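Putative glycosyl hydrolase (Bacteroides thetaiotaomicron VPI-5482, PDB 3K11) is a putative glycosyl hydrolase of family 88 whose exact substrate is unknown, probably acting as a carbohydrate-cleaving enzyme. Local coordinates at residues H338-G343 with I411-T416. Sequence-based numbering, arbitrary orientation.
With EDO (1,2-ethanediol), chain B.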
ATOM      1  N   HIS A 338       3.261   1.856  27.527  1.00 23.86           N
ATOM      2  CA  HIS A 338       3.514   2.990  28.429  1.00 24.43           C
ATOM      3  C   HIS A 338       2.373   4.025  28.371  1.00 23.33           C
ATOM      4  O   HIS A 338       1.876   4.487  29.401  1.00 24.97           O
ATOM      5  CB  HIS A 338       4.819   3.665  28.056  1.00 24.02           C
ATOM      6  CG  HIS A 338       5.270   4.687  29.044  1.00 22.93           C
ATOM      7  ND1 HIS A 338       5.595   4.347  30.341  1.00 23.23           N
ATOM      8  CD2 HIS A 338       5.471   6.026  28.933  1.00 23.30           C
ATOM      9  CE1 HIS A 338       5.937   5.447  31.001  1.00 28.33           C
ATOM     10  NE2 HIS A 338       5.898   6.474  30.166  1.00 25.70           N
ATOM     11  N   ALA A 339       1.975   4.353  27.140  1.00 21.73           N
ATOM     12  CA  ALA A 339       0.931   5.351  26.894  1.00 18.43           C
ATOM     13  C   ALA A 339      -0.405   4.857  27.462  1.00 23.68           C
ATOM     14  O   ALA A 339      -1.180   5.653  27.970  1.00 23.61           O
ATOM     15  CB  ALA A 339       0.789   5.648  25.391  1.00 20.79           C
ATOM     16  N   ILE A 340      -0.672   3.551  27.378  1.00 24.68           N
ATOM     17  CA  ILE A 340      -1.884   3.009  27.993  1.00 21.76           C
ATOM     18  C   ILE A 340      -1.781   3.110  29.507  1.00 21.55           C
ATOM     19  O   ILE A 340      -2.737   3.594  30.175  1.00 22.31           O
ATOM     20  CB  ILE A 340      -2.145   1.522  27.616  1.00 22.91           C
ATOM     21  CG1 ILE A 340      -2.433   1.380  26.106  1.00 21.08           C
ATOM     22  CG2 ILE A 340      -3.350   0.978  28.419  1.00 21.75           C
ATOM     23  CD1 ILE A 340      -2.235  -0.083  25.534  1.00 21.99           C
ATOM     24  N   ASN A 341      -0.636   2.685  30.038  1.00 22.00           N
ATOM     25  CA  ASN A 341      -0.399   2.743  31.485  1.00 22.20           C
ATOM     26  C   ASN A 341      -0.509   4.162  32.012  1.00 25.15           C
ATOM     27  O   ASN A 341      -0.998   4.361  33.137  1.00 23.40           O
ATOM     28  CB  ASN A 341       0.968   2.168  31.838  1.00 23.53           C
ATOM     29  CG  ASN A 341       1.046   0.655  31.647  1.00 24.17           C
ATOM     30  OD1 ASN A 341       0.027  -0.044  31.741  1.00 27.54           O
ATOM     31  ND2 ASN A 341       2.262   0.147  31.479  1.00 25.25           N
ATOM     32  N   LYS A 342      -0.044   5.140  31.231  1.00 21.84           N
ATOM     33  CA  LYS A 342      -0.091   6.559  31.637  1.00 23.22           C
ATOM     34  C   LYS A 342      -1.419   7.232  31.438  1.00 25.45           C
ATOM     35  O   LYS A 342      -1.601   8.337  31.893  1.00 23.35           O
ATOM     36  CB  LYS A 342       0.994   7.379  30.905  1.00 23.12           C
ATOM     37  CG  LYS A 342       2.385   6.970  31.246  1.00 22.73           C
ATOM     38  CD  LYS A 342       2.866   7.478  32.633  1.00 35.17           C
ATOM     39  CE  LYS A 342       3.319   8.894  32.606  1.00 42.18           C
ATOM     40  NZ  LYS A 342       4.077   9.208  33.854  1.00 41.14           N
ATOM     41  N   GLY A 343      -2.354   6.585  30.768  1.00 22.91           N
ATOM     42  CA  GLY A 343      -3.655   7.163  30.480  1.00 26.68           C
ATOM     43  C   GLY A 343      -3.659   8.062  29.264  1.00 24.18           C
ATOM     44  O   GLY A 343      -4.600   8.820  29.099  1.00 23.76           O
ATOM     45  N   ILE A 411       4.715  -6.028  31.438  1.00 23.49           N
ATOM     46  CA  ILE A 411       4.412  -6.601  32.757  1.00 22.88           C
ATOM     47  C   ILE A 411       3.498  -5.662  33.542  1.00 24.49           C
ATOM     48  O   ILE A 411       2.490  -6.122  34.116  1.00 25.73           O
ATOM     49  CB  ILE A 411       5.710  -6.956  33.541  1.00 21.20           C
ATOM     50  CG1 ILE A 411       6.382  -8.168  32.867  1.00 21.30           C
ATOM     51  CG2 ILE A 411       5.457  -7.207  35.098  1.00 19.87           C
ATOM     52  CD1 ILE A 411       7.913  -8.376  33.214  1.00 20.74           C
ATOM     53  N   ARG A 412       3.825  -4.362  33.550  0.50 25.33           N
ATOM     54  CA  ARG A 412       2.963  -3.361  34.197  0.50 23.67           C
ATOM     55  C   ARG A 412       1.563  -3.414  33.610  0.50 23.81           C
ATOM     56  O   ARG A 412       0.574  -3.473  34.338  0.50 23.05           O
ATOM     57  CB  ARG A 412       3.512  -1.953  33.990  0.50 25.17           C
ATOM     58  CG  ARG A 412       2.632  -0.829  34.553  0.50 28.40           C
ATOM     59  CD  ARG A 412       2.818  -0.698  36.017  0.50 42.40           C
ATOM     60  NE  ARG A 412       3.954   0.165  36.353  0.50 44.14           N
ATOM     61  CZ  ARG A 412       4.607   0.143  37.519  0.50 49.29           C
ATOM     62  NH1 ARG A 412       4.291  -0.731  38.488  0.50 52.22           N
ATOM     63  NH2 ARG A 412       5.615   0.983  37.715  0.50 44.51           N
ATOM     64  N   LEU A 413       1.492  -3.364  32.286  1.00 23.68           N
ATOM     65  CA  LEU A 413       0.187  -3.376  31.584  1.00 25.27           C
ATOM     66  C   LEU A 413      -0.644  -4.608  31.948  1.00 24.43           C
ATOM     67  O   LEU A 413      -1.858  -4.518  32.286  1.00 24.80           O
ATOM     68  CB  LEU A 413       0.427  -3.313  30.063  1.00 23.14           C
ATOM     69  CG  LEU A 413      -0.801  -3.240  29.137  1.00 27.85           C
ATOM     70  CD1 LEU A 413      -1.612  -1.950  29.394  1.00 24.18           C
ATOM     71  CD2 LEU A 413      -0.402  -3.354  27.654  1.00 23.82           C
ATOM     72  N   LEU A 414      -0.005  -5.774  31.893  1.00 25.96           N
ATOM     73  CA  LEU A 414      -0.711  -7.017  32.236  1.00 25.18           C
ATOM     74  C   LEU A 414      -1.111  -7.114  33.706  1.00 26.06           C
ATOM     75  O   LEU A 414      -2.077  -7.809  34.039  1.00 24.94           O
ATOM     76  CB  LEU A 414       0.108  -8.253  31.842  1.00 25.61           C
ATOM     77  CG  LEU A 414       0.442  -8.388  30.354  1.00 23.87           C
ATOM     78  CD1 LEU A 414       1.542  -9.433  30.177  1.00 23.43           C
ATOM     79  CD2 LEU A 414      -0.832  -8.756  29.581  1.00 22.55           C
ATOM     80  N   ASN A 415      -0.369  -6.450  34.576  1.00 24.77           N
ATOM     81  CA  ASN A 415      -0.688  -6.393  36.004  1.00 27.15           C
ATOM     82  C   ASN A 415      -1.723  -5.333  36.388  1.00 28.32           C
ATOM     83  O   ASN A 415      -2.143  -5.281  37.532  1.00 28.80           O
ATOM     84  CB  ASN A 415       0.576  -6.124  36.812  1.00 27.74           C
ATOM     85  CG  ASN A 415       1.467  -7.363  36.965  1.00 29.27           C
ATOM     86  OD1 ASN A 415       0.982  -8.493  36.957  1.00 32.49           O
ATOM     87  ND2 ASN A 415       2.759  -7.134  37.177  1.00 29.41           N
ATOM     88  N   THR A 416      -2.114  -4.487  35.444  0.50 27.59           N
ATOM     89  CA  THR A 416      -3.080  -3.432  35.692  0.50 27.27           C
ATOM     90  C   THR A 416      -4.374  -3.768  34.947  0.50 27.47           C
ATOM     91  O   THR A 416      -5.463  -3.828  35.539  0.50 27.22           O
ATOM     92  CB  THR A 416      -2.510  -2.071  35.216  0.50 26.48           C
ATOM     93  OG1 THR A 416      -1.190  -1.888  35.750  0.50 26.22           O
ATOM     94  CG2 THR A 416      -3.398  -0.914  35.667  0.50 25.98           C
TER
HETATM   95  C1  EDO B   1       6.555 -10.671  36.639  1.00 50.68           C
HETATM   96  O1  EDO B   1       7.225  -9.542  37.238  1.00 42.30           O
HETATM   97  C2  EDO B   1       5.409 -11.177  37.516  1.00 57.15           C
HETATM   98  O2  EDO B   1       4.394 -10.159  37.704  1.00 56.26           O
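The helical segments 338-342 and 411-416 run in the same general direction at 41°, their axes 9.5 Å apart at closest approach, with Asn-341 facing Leu-413 at a CA–CA distance of 6.1 Å. The flat amide of Asn-341 lies between the two backbones. Its CG is anti to the carbonyl carbon (chi1 -70°), which carries the group out to the other helix; there OD1 lies 3.3 Å from CA of Leu-413 and also touches CD1 of that residue. On the amide's other branch, ND2 packs 3.2 Å from CG of Arg-412 but gives its hydrogen bond to Glu-409 of helix 400-416, a turn before Arg-412. Glu-409 also takes ND1 of His-338, so one carboxylate joins helix 400-416 to two residues of helix 326-342. Both helices are consistent with the mainly helical (alpha/alpha)6 barrel expected of glycoside hydrolase family 88. Deeper in, the contact turns apolar: CG2 of Ile-340 meets CD1 of Leu-413 at 3.5 Å. In one of its two conformers the chain of Arg-412, bent at chi2 and chi3, takes its guanidinium to a salt bridge with Glu-96.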